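Long-range contacts in putative uncharacterized protein PH0242 (Pyrococcus horikoshii, PDB 3VU1), which belongs to the oligosaccharyltransferase AglB family and is the C-terminal globular domain of that archaeal protein, with a bound calcium ion: residues A30-D35 and Y86-L91; F213-F218 and E230-N235; D388-A393 and V474-K479. All blocks are in the same frame, centred on the assembly; numbering follows the deposited sequence.

Interaction 1: A30-D35 and Y86-L91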
loop_
_atom_site.group_PDB
_atom_site.type_symbol
_atom_site.label_atom_id
_atom_site.label_comp_id
_atom_site.label_asym_id
_atom_site.label_seq_id
_atom_site.Cartn_x
_atom_site.Cartn_y
_atom_site.Cartn_z
ATOM N N ALA A 30 -5.929 5.111 8.980
ATOM C CA ALA A 30 -4.630 5.504 8.446
ATOM C C ALA A 30 -3.541 4.677 9.117
ATOM O O ALA A 30 -3.689 4.286 10.279
ATOM C CB ALA A 30 -4.395 6.983 8.677
ATOM N N THR A 31 -2.461 4.399 8.396
ATOM C CA THR A 31 -1.332 3.693 8.976
ATOM C C THR A 31 -0.029 4.296 8.511
ATOM O O THR A 31 0.000 5.023 7.514
ATOM C CB THR A 31 -1.321 2.177 8.663
ATOM O OG1 THR A 31 -0.313 1.555 9.475
ATOM C CG2 THR A 31 -0.986 1.898 7.188
ATOM N N SER A 32 1.048 3.986 9.223
ATOM C CA SER A 32 2.345 4.500 8.860
ATOM C C SER A 32 3.459 3.686 9.483
ATOM O O SER A 32 3.205 2.876 10.359
ATOM C CB SER A 32 2.491 5.950 9.272
ATOM O OG SER A 32 3.565 6.488 8.512
ATOM N N TRP A 33 4.688 3.864 9.020
ATOM C CA TRP A 33 5.780 3.206 9.707
ATOM C C TRP A 33 5.978 3.791 11.100
ATOM O O TRP A 33 5.928 3.073 12.102
ATOM C CB TRP A 33 7.078 3.249 8.911
ATOM C CG TRP A 33 8.101 2.448 9.621
ATOM C CD1 TRP A 33 9.171 2.913 10.360
ATOM C CD2 TRP A 33 8.139 0.984 9.770
ATOM N NE1 TRP A 33 9.882 1.873 10.906
ATOM C CE2 TRP A 33 9.326 0.691 10.602
ATOM C CE3 TRP A 33 7.356 -0.070 9.312
ATOM C CZ2 TRP A 33 9.685 -0.608 10.955
ATOM C CZ3 TRP A 33 7.740 -1.377 9.658
ATOM C CH2 TRP A 33 8.871 -1.641 10.471
ATOM N N TRP A 34 6.176 5.103 11.170
ATOM C CA TRP A 34 6.428 5.800 12.425
ATOM C C TRP A 34 5.160 6.010 13.182
ATOM O O TRP A 34 4.097 6.118 12.586
ATOM C CB TRP A 34 7.072 7.143 12.132
ATOM C CG TRP A 34 7.748 7.833 13.287
ATOM C CD1 TRP A 34 8.393 7.255 14.388
ATOM C CD2 TRP A 34 7.934 9.282 13.456
ATOM N NE1 TRP A 34 8.924 8.231 15.203
ATOM C CE2 TRP A 34 8.690 9.458 14.706
ATOM C CE3 TRP A 34 7.572 10.414 12.718
ATOM C CZ2 TRP A 34 9.051 10.718 15.178
ATOM C CZ3 TRP A 34 7.928 11.679 13.217
ATOM C CH2 TRP A 34 8.655 11.821 14.421
ATOM N N ASP A 35 5.283 6.089 14.506
ATOM C CA ASP A 35 4.153 6.221 15.402
ATOM C C ASP A 35 3.729 7.661 15.748
ATOM O O ASP A 35 3.049 7.895 16.755
ATOM C CB ASP A 35 4.329 5.343 16.639
ATOM C CG ASP A 35 5.438 5.809 17.579
ATOM O OD1 ASP A 35 5.364 5.367 18.744
ATOM O OD2 ASP A 35 6.375 6.560 17.199
ATOM N N TYR A 86 -5.913 4.857 4.327
ATOM C CA TYR A 86 -4.842 5.760 3.956
ATOM C C TYR A 86 -3.512 5.214 4.431
ATOM O O TYR A 86 -3.413 4.599 5.488
ATOM C CB TYR A 86 -5.081 7.161 4.519
ATOM C CG TYR A 86 -6.364 7.753 4.004
ATOM C CD1 TYR A 86 -7.537 7.638 4.732
ATOM C CD2 TYR A 86 -6.420 8.372 2.749
ATOM C CE1 TYR A 86 -8.735 8.128 4.244
ATOM C CE2 TYR A 86 -7.609 8.891 2.255
ATOM C CZ TYR A 86 -8.758 8.764 3.006
ATOM O OH TYR A 86 -9.937 9.251 2.546
ATOM N N PHE A 87 -2.489 5.419 3.617
ATOM C CA PHE A 87 -1.180 4.991 3.961
ATOM C C PHE A 87 -0.291 6.218 3.860
ATOM O O PHE A 87 -0.196 6.853 2.799
ATOM C CB PHE A 87 -0.699 3.886 3.017
ATOM C CG PHE A 87 0.492 3.146 3.540
ATOM C CD1 PHE A 87 0.382 1.820 3.916
ATOM C CD2 PHE A 87 1.712 3.791 3.720
ATOM C CE1 PHE A 87 1.476 1.139 4.424
ATOM C CE2 PHE A 87 2.807 3.114 4.238
ATOM C CZ PHE A 87 2.686 1.778 4.587
ATOM N N ILE A 88 0.373 6.528 4.966
ATOM C CA ILE A 88 1.211 7.710 5.049
ATOM C C ILE A 88 2.675 7.375 4.816
ATOM O O ILE A 88 3.270 6.538 5.512
ATOM C CB ILE A 88 1.053 8.403 6.394
ATOM C CG1 ILE A 88 -0.399 8.819 6.565
ATOM C CG2 ILE A 88 1.966 9.595 6.441
ATOM C CD1 ILE A 88 -0.757 9.256 7.982
ATOM N N ILE A 89 3.249 8.033 3.823
ATOM C CA ILE A 89 4.629 7.798 3.463
ATOM C C ILE A 89 5.430 9.000 3.908
ATOM O O ILE A 89 5.037 10.154 3.692
ATOM C CB ILE A 89 4.763 7.537 1.969
ATOM C CG1 ILE A 89 4.106 6.194 1.643
ATOM C CG2 ILE A 89 6.215 7.597 1.531
ATOM C CD1 ILE A 89 4.849 4.952 2.119
ATOM N N TYR A 90 6.544 8.714 4.558
ATOM C CA TYR A 90 7.341 9.732 5.193
ATOM C C TYR A 90 8.748 9.667 4.622
ATOM O O TYR A 90 9.487 8.720 4.886
ATOM C CB TYR A 90 7.334 9.462 6.701
ATOM C CG TYR A 90 8.004 10.517 7.555
ATOM C CD1 TYR A 90 7.985 11.864 7.177
ATOM C CD2 TYR A 90 8.632 10.174 8.758
ATOM C CE1 TYR A 90 8.588 12.825 7.953
ATOM C CE2 TYR A 90 9.232 11.135 9.549
ATOM C CZ TYR A 90 9.204 12.460 9.142
ATOM O OH TYR A 90 9.813 13.443 9.894
ATOM N N LEU A 91 9.135 10.675 3.845
ATOM C CA LEU A 91 10.465 10.667 3.226
ATOM C C LEU A 91 11.628 10.444 4.185
ATOM O O LEU A 91 12.653 9.885 3.806
ATOM C CB LEU A 91 10.688 11.917 2.400
ATOM C CG LEU A 91 10.151 11.786 0.966
ATOM C CD1 LEU A 91 8.623 11.711 0.925
ATOM C CD2 LEU A 91 10.661 12.961 0.163
#
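Thr-31 and Phe-87 meet as bump and hollow on one face of a parallel strand pair. The methyl CG2 of Thr-31 comes against the Phe-87 ring obliquely, 3.5 Å from CD1, because OG1 takes the place anti to the backbone N (chi1 -170°) and leaves the methyl turned across the neighbouring strand. Leu-64 of helix 60-69 packs against both side chains, and Phe-67 reaches the Phe-87 ring. Ala-30, Ser-32 and Ile-88 occupy the other face. There the small Ala-30 leaves room for the long arm of Ile-88, whose CD1 comes to 4.3 Å from Ala-30 CB, and Leu-20 of helix 13-23 fills in against both. Ser-32 lies beside the same isoleucine, its OG 3.8 Å from Ile-88 CB. Beyond the last residue pair the chains diverge, and large rings take up the wider gap: the six-membered ring of Trp-34 and the ring of Tyr-90 are nearly parallel (5°) but slid apart, with centroids 5.7 Å from each other, so the rings barely overlap and meet closest between Trp-34 CE3 and Tyr-90 CE2, at 3.6 Å. Trp-13 stands edge-to-face with both rings, and Tyr-90 OH is hydrogen-bonded to Asn-92. The backbones are joined by Thr-31 N to Tyr-86 O (3.1 Å, bent) and by Ile-88 N to Thr-31 O (3.0 Å), the latter nearly straight at 170°. Trp-33 to Asp-35, directly after the edge strand, begin the WWDYG signature of oligosaccharyltransferases. With helix 60-69 linking the two adjacent parallel strands over one face and helix 13-23 covering the other, this is a beta-alpha-beta crossover within a layered alpha/beta fold.

Interaction 2: F213-F218 and E230-N235; sequences FVKLAF and EKLFSN
This is an apolar helix-helix packing contact between two short consecutive helices, 212-218 and 228-235, which lie in the chain between strand 200-205 of the large ten-stranded sheet and strand 236-242 of the four-stranded mixed sheet. A brief loop joins them. The local axes approach to 11.2 Å and cross at -58°, a wide spacing bridged by four side chains, two from each helix. Leu-232 takes the middle: its CD2 lies 3.5 Å from Lys-215 CD and 4.1 Å from Leu-216 CD2, so one methyl touches both residues of the facing helix. Its CG is anti to the backbone N (chi1 -167°), which carries the branch out toward helix 212-218. Phe-233 and Leu-216 lie alongside each other, pointing opposite ways. The ring atom CE2 of Phe-233 meets Leu-216 CD2 obliquely at 3.7 Å, while CZ at the far end points toward the backbone of Lys-215, whose O lies in the ring plane. Lys-215 plays two parts. Its methylene chain is extended as far as CE and lies obliquely across Leu-232, serving as a hydrocarbon surface; the last torsion then bends (chi4 72°), and NZ is gripped by a salt bridge to Asp-71 and by hydrogen bonds to Thr-210 O and Asn-212 OD1. The buried ammonium is thus satisfied away from the apolar seam. Leu-216 O accepts from Tyr-248 OH, which ties helix 212-218 to the mixed sheet, and Phe-286 packs on Leu-232. Toward the end of helix 228-235, Lys-231 O accepts from Ser-234 N, Asn-235 N and the Ser-234 hydroxyl; that OG, 2.8 Å from Lys-231 O, sits in the carbonyl plane on a lone pair.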
loop_
_atom_site.group_PDB
_atom_site.type_symbol
_atom_site.label_atom_id
_atom_site.label_comp_id
_atom_site.label_asym_id
_atom_site.label_seq_id
_atom_site.Cartn_x
_atom_site.Cartn_y
_atom_site.Cartn_z
ATOM N N PHE A 213 8.802 1.633 -1.099
ATOM C CA PHE A 213 9.064 2.898 -0.431
ATOM C C PHE A 213 9.769 3.898 -1.363
ATOM O O PHE A 213 9.388 5.061 -1.435
ATOM C CB PHE A 213 9.913 2.691 0.807
ATOM C CG PHE A 213 10.371 3.976 1.448
ATOM C CD1 PHE A 213 11.711 4.352 1.408
ATOM C CD2 PHE A 213 9.481 4.800 2.092
ATOM C CE1 PHE A 213 12.157 5.530 2.002
ATOM C CE2 PHE A 213 9.913 5.987 2.699
ATOM C CZ PHE A 213 11.244 6.356 2.654
ATOM N N VAL A 214 10.810 3.431 -2.050
ATOM C CA VAL A 214 11.533 4.238 -3.010
ATOM C C VAL A 214 10.569 4.797 -4.064
ATOM O O VAL A 214 10.648 5.977 -4.389
ATOM C CB VAL A 214 12.659 3.416 -3.668
ATOM C CG1 VAL A 214 13.133 4.087 -4.934
ATOM C CG2 VAL A 214 13.832 3.239 -2.714
ATOM N N LYS A 215 9.644 3.968 -4.568
ATOM C CA LYS A 215 8.667 4.411 -5.554
ATOM C C LYS A 215 7.762 5.496 -5.000
ATOM O O LYS A 215 7.576 6.520 -5.638
ATOM C CB LYS A 215 7.763 3.268 -6.043
ATOM C CG LYS A 215 8.403 2.077 -6.742
ATOM C CD LYS A 215 7.274 1.143 -7.217
ATOM C CE LYS A 215 7.776 -0.213 -7.695
ATOM N NZ LYS A 215 8.259 -1.133 -6.614
ATOM N N LEU A 216 7.174 5.256 -3.834
ATOM C CA LEU A 216 6.146 6.142 -3.298
ATOM C C LEU A 216 6.697 7.355 -2.551
ATOM O O LEU A 216 6.020 8.376 -2.475
ATOM C CB LEU A 216 5.191 5.381 -2.374
ATOM C CG LEU A 216 4.352 4.218 -2.950
ATOM C CD1 LEU A 216 3.687 3.439 -1.822
ATOM C CD2 LEU A 216 3.319 4.662 -3.979
ATOM N N ALA A 217 7.897 7.238 -1.982
ATOM C CA ALA A 217 8.546 8.373 -1.308
ATOM C C ALA A 217 9.085 9.405 -2.310
ATOM O O ALA A 217 9.027 10.606 -2.062
ATOM C CB ALA A 217 9.676 7.897 -0.400
ATOM N N PHE A 218 9.602 8.927 -3.438
ATOM C CA PHE A 218 10.371 9.773 -4.308
ATOM C C PHE A 218 9.834 9.812 -5.718
ATOM O O PHE A 218 10.532 10.250 -6.597
ATOM C CB PHE A 218 11.821 9.304 -4.303
ATOM C CG PHE A 218 12.382 9.121 -2.917
ATOM C CD1 PHE A 218 12.808 7.871 -2.482
ATOM C CD2 PHE A 218 12.455 10.204 -2.023
ATOM C CE1 PHE A 218 13.306 7.697 -1.184
ATOM C CE2 PHE A 218 12.956 10.035 -0.727
ATOM C CZ PHE A 218 13.373 8.777 -0.303
ATOM N N GLU A 230 3.341 0.992 -12.563
ATOM C CA GLU A 230 2.127 1.614 -13.089
ATOM C C GLU A 230 0.882 1.146 -12.329
ATOM O O GLU A 230 -0.034 1.941 -12.076
ATOM C CB GLU A 230 1.996 1.344 -14.590
ATOM C CG GLU A 230 1.795 2.605 -15.420
ATOM C CD GLU A 230 1.063 2.354 -16.743
ATOM O OE1 GLU A 230 0.218 3.216 -17.126
ATOM O OE2 GLU A 230 1.316 1.296 -17.392
ATOM N N LYS A 231 0.850 -0.140 -11.960
ATOM C CA LYS A 231 -0.283 -0.692 -11.223
ATOM C C LYS A 231 -0.298 -0.143 -9.822
ATOM O O LYS A 231 -1.327 0.375 -9.373
ATOM C CB LYS A 231 -0.241 -2.204 -11.167
ATOM C CG LYS A 231 -0.484 -2.918 -12.475
ATOM C CD LYS A 231 0.346 -4.181 -12.458
ATOM C CE LYS A 231 -0.479 -5.410 -12.150
ATOM N NZ LYS A 231 -0.959 -6.039 -13.413
ATOM N N LEU A 232 0.847 -0.247 -9.146
ATOM C CA LEU A 232 1.012 0.355 -7.830
ATOM C C LEU A 232 0.435 1.755 -7.729
ATOM O O LEU A 232 -0.294 2.058 -6.779
ATOM C CB LEU A 232 2.467 0.394 -7.408
ATOM C CG LEU A 232 2.712 0.711 -5.915
ATOM C CD1 LEU A 232 2.338 -0.470 -5.026
ATOM C CD2 LEU A 232 4.169 1.063 -5.678
ATOM N N PHE A 233 0.733 2.612 -8.700
ATOM C CA PHE A 233 0.269 4.002 -8.606
ATOM C C PHE A 233 -1.235 4.129 -8.774
ATOM O O PHE A 233 -1.798 5.132 -8.432
ATOM C CB PHE A 233 1.045 4.942 -9.533
ATOM C CG PHE A 233 2.499 5.064 -9.179
ATOM C CD1 PHE A 233 3.485 4.874 -10.135
ATOM C CD2 PHE A 233 2.891 5.340 -7.871
ATOM C CE1 PHE A 233 4.843 4.963 -9.796
ATOM C CE2 PHE A 233 4.229 5.436 -7.532
ATOM C CZ PHE A 233 5.209 5.240 -8.492
ATOM N N SER A 234 -1.916 3.113 -9.260
ATOM C CA SER A 234 -3.377 3.179 -9.234
ATOM C C SER A 234 -3.961 2.652 -7.893
ATOM O O SER A 234 -5.115 2.965 -7.539
ATOM C CB SER A 234 -3.964 2.427 -10.434
ATOM O OG SER A 234 -3.849 1.014 -10.281
ATOM N N ASN A 235 -3.183 1.841 -7.163
ATOM C CA ASN A 235 -3.615 1.380 -5.832
ATOM C C ASN A 235 -3.381 2.388 -4.692
ATOM O O ASN A 235 -4.083 2.365 -3.671
ATOM C CB ASN A 235 -2.937 0.067 -5.505
ATOM C CG ASN A 235 -3.279 -0.992 -6.503
ATOM O OD1 ASN A 235 -4.444 -1.337 -6.680
ATOM N ND2 ASN A 235 -2.283 -1.490 -7.182
#

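Interaction 3: D388-A393 and V474-K479; sequences DLYLRA and VFIVEK
Asp-388 and Ile-476 face each other as a hydrogen-bonded antiparallel pair, each backbone amide serving the other's carbonyl: Asp-388 N to Ile-476 O at 2.9 Å and Ile-476 N to Asp-388 O at 2.8 Å. Two residues along, Tyr-390 and Val-474 repeat the exchange, with Tyr-390 N reaching Val-474 O almost straight (2.8 Å, 172°) and Val-474 N reaching Tyr-390 O at 3.0 Å. Between these two pairs lies the non-hydrogen-bonded pair Leu-389 and Phe-475, whose CA-H groups lean on the same acceptors: Phe-475 CA lies 3.3 Å from Asp-388 O. The amide and carbonyl of Leu-389 turn the other way, where strand 412-431 bonds to it through Leu-425 and Lys-426. Polar side chains find their partners outside the pair. Asp-388 OD2 accepts from Gly-428 N, and Lys-424 is a long, weak partner of OD1. Arg-392 gives NH1 to Ser-81 O and forms a salt bridge through NH2 with Glu-472; with these two bonds fixing its plane, the buried guanidinium lays one face on Val-474, whose CG2 sits over its centre, 3.5 Å from Arg-392 CZ. A bend in the arginine chain (chi3 54°) swings the group over that methyl. Next to it on this face, the side chains of Tyr-390 and Ile-476 cross at about a right angle, with Tyr-390 CD1 3.7 Å from Ile-476 CG1. On the other face Leu-389 CD1 points onto the Phe-475 ring, a CH-pi contact 4.0 Å from its centroid. Strand 385-401 is thus held by 464-487 along one edge and by 412-431 along the other, as an inner strand of a curled antiparallel sheet, in the region matching the Peripheral 2 family.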
loop_
_atom_site.group_PDB
_atom_site.type_symbol
_atom_site.label_atom_id
_atom_site.label_comp_id
_atom_site.label_asym_id
_atom_site.label_seq_id
_atom_site.Cartn_x
_atom_site.Cartn_y
_atom_site.Cartn_z
ATOM N N ASP A 388 -22.765 -9.783 7.432
ATOM C CA ASP A 388 -22.561 -11.006 8.164
ATOM C C ASP A 388 -21.406 -10.743 9.141
ATOM O O ASP A 388 -20.498 -9.950 8.836
ATOM C CB ASP A 388 -22.218 -12.135 7.195
ATOM C CG ASP A 388 -23.389 -12.504 6.285
ATOM O OD1 ASP A 388 -23.180 -13.329 5.363
ATOM O OD2 ASP A 388 -24.513 -11.967 6.493
ATOM N N LEU A 389 -21.459 -11.364 10.322
ATOM C CA LEU A 389 -20.396 -11.208 11.314
ATOM C C LEU A 389 -19.605 -12.498 11.447
ATOM O O LEU A 389 -20.188 -13.535 11.712
ATOM C CB LEU A 389 -20.985 -10.804 12.656
ATOM C CG LEU A 389 -20.086 -10.824 13.901
ATOM C CD1 LEU A 389 -18.853 -9.932 13.752
ATOM C CD2 LEU A 389 -20.895 -10.482 15.159
ATOM N N TYR A 390 -18.292 -12.443 11.256
ATOM C CA TYR A 390 -17.476 -13.641 11.414
ATOM C C TYR A 390 -16.462 -13.487 12.530
ATOM O O TYR A 390 -16.192 -12.370 13.001
ATOM C CB TYR A 390 -16.682 -13.959 10.141
ATOM C CG TYR A 390 -17.483 -14.357 8.938
ATOM C CD1 TYR A 390 -18.183 -13.402 8.191
ATOM C CD2 TYR A 390 -17.518 -15.682 8.518
ATOM C CE1 TYR A 390 -18.906 -13.767 7.072
ATOM C CE2 TYR A 390 -18.245 -16.047 7.407
ATOM C CZ TYR A 390 -18.933 -15.093 6.691
ATOM O OH TYR A 390 -19.656 -15.464 5.585
ATOM N N LEU A 391 -15.880 -14.616 12.924
ATOM C CA LEU A 391 -14.650 -14.582 13.676
ATOM C C LEU A 391 -13.573 -14.932 12.679
ATOM O O LEU A 391 -13.680 -15.952 11.975
ATOM C CB LEU A 391 -14.649 -15.568 14.850
ATOM C CG LEU A 391 -15.568 -15.328 16.065
ATOM C CD1 LEU A 391 -15.157 -16.304 17.165
ATOM C CD2 LEU A 391 -15.551 -13.892 16.592
ATOM N N ARG A 392 -12.549 -14.078 12.620
ATOM C CA ARG A 392 -11.491 -14.197 11.634
ATOM C C ARG A 392 -10.161 -14.381 12.309
ATOM O O ARG A 392 -9.847 -13.674 13.260
ATOM C CB ARG A 392 -11.428 -12.958 10.714
ATOM C CG ARG A 392 -10.657 -13.234 9.422
ATOM C CD ARG A 392 -10.324 -11.968 8.664
ATOM N NE ARG A 392 -9.621 -11.016 9.521
ATOM C CZ ARG A 392 -9.583 -9.701 9.325
ATOM N NH1 ARG A 392 -10.212 -9.139 8.296
ATOM N NH2 ARG A 392 -8.936 -8.952 10.185
ATOM N N ALA A 393 -9.371 -15.317 11.803
ATOM C CA ALA A 393 -8.011 -15.483 12.302
ATOM C C ALA A 393 -7.002 -14.814 11.373
ATOM O O ALA A 393 -7.193 -14.815 10.136
ATOM C CB ALA A 393 -7.670 -16.964 12.476
ATOM N N VAL A 474 -15.310 -9.513 12.418
ATOM C CA VAL A 474 -15.203 -8.900 11.097
ATOM C C VAL A 474 -16.604 -8.890 10.490
ATOM O O VAL A 474 -17.295 -9.926 10.481
ATOM C CB VAL A 474 -14.202 -9.682 10.187
ATOM C CG1 VAL A 474 -14.280 -9.235 8.740
ATOM C CG2 VAL A 474 -12.779 -9.515 10.684
ATOM N N PHE A 475 -17.017 -7.716 10.008
ATOM C CA PHE A 475 -18.310 -7.552 9.358
ATOM C C PHE A 475 -18.136 -7.583 7.858
ATOM O O PHE A 475 -17.465 -6.717 7.316
ATOM C CB PHE A 475 -18.949 -6.242 9.782
ATOM C CG PHE A 475 -19.358 -6.217 11.215
ATOM C CD1 PHE A 475 -18.431 -5.923 12.224
ATOM C CD2 PHE A 475 -20.678 -6.501 11.578
ATOM C CE1 PHE A 475 -18.816 -5.899 13.571
ATOM C CE2 PHE A 475 -21.066 -6.498 12.926
ATOM C CZ PHE A 475 -20.133 -6.190 13.920
ATOM N N ILE A 476 -18.728 -8.581 7.201
ATOM C CA ILE A 476 -18.640 -8.726 5.742
ATOM C C ILE A 476 -19.906 -8.224 5.045
ATOM O O ILE A 476 -21.001 -8.612 5.399
ATOM C CB ILE A 476 -18.359 -10.180 5.308
ATOM C CG1 ILE A 476 -17.065 -10.691 5.936
ATOM C CG2 ILE A 476 -18.292 -10.289 3.786
ATOM C CD1 ILE A 476 -15.886 -9.777 5.741
ATOM N N VAL A 477 -19.733 -7.353 4.055
ATOM C CA VAL A 477 -20.832 -6.759 3.300
ATOM C C VAL A 477 -20.455 -6.733 1.828
ATOM O O VAL A 477 -19.278 -6.974 1.494
ATOM C CB VAL A 477 -21.093 -5.316 3.753
ATOM C CG1 VAL A 477 -21.476 -5.269 5.221
ATOM C CG2 VAL A 477 -19.872 -4.438 3.502
ATOM N N GLU A 478 -21.434 -6.470 0.946
ATOM C CA GLU A 478 -21.130 -6.049 -0.437
ATOM C C GLU A 478 -20.600 -4.651 -0.294
ATOM O O GLU A 478 -21.315 -3.753 0.153
ATOM C CB GLU A 478 -22.342 -6.019 -1.359
ATOM C CG GLU A 478 -22.559 -7.291 -2.166
ATOM C CD GLU A 478 -21.644 -7.459 -3.383
ATOM O OE1 GLU A 478 -20.872 -8.450 -3.407
ATOM O OE2 GLU A 478 -21.717 -6.644 -4.333
ATOM N N LYS A 479 -19.334 -4.487 -0.637
ATOM C CA LYS A 479 -18.649 -3.232 -0.408
ATOM C C LYS A 479 -18.351 -2.623 -1.773
ATOM O O LYS A 479 -18.082 -3.363 -2.741
ATOM C CB LYS A 479 -17.359 -3.514 0.378
ATOM C CG LYS A 479 -16.693 -2.307 1.007
ATOM C CD LYS A 479 -15.365 -2.683 1.635
ATOM C CE LYS A 479 -14.751 -1.462 2.306
ATOM N NZ LYS A 479 -13.416 -1.758 2.897
#

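In the fold
Interactions 1 and 2 are neighbours, with centres 14 Å apart, and they touch: Leu-91 CG packs on Phe-218 CE2 at 3.7 Å, and Ile-89 CG2 lies 3.8 Å from Ala-217 CA, so helix 212-218 rests against the end of strand 86-90. Interaction 2 is near the calcium ion bound by Glu-76, Ala-285, His-319 and Glu-322; the Leu-232 side chain is about 9 Å from the metal. Interaction 3 stands apart, centred 26 Å from interaction 1 and 29 Å from interaction 2, with nearest atoms about 10 and 12 Å away. Its Arg-392 and Lys-479 nevertheless hold Ser-81 and Glu-80, shortly before strand 86-90.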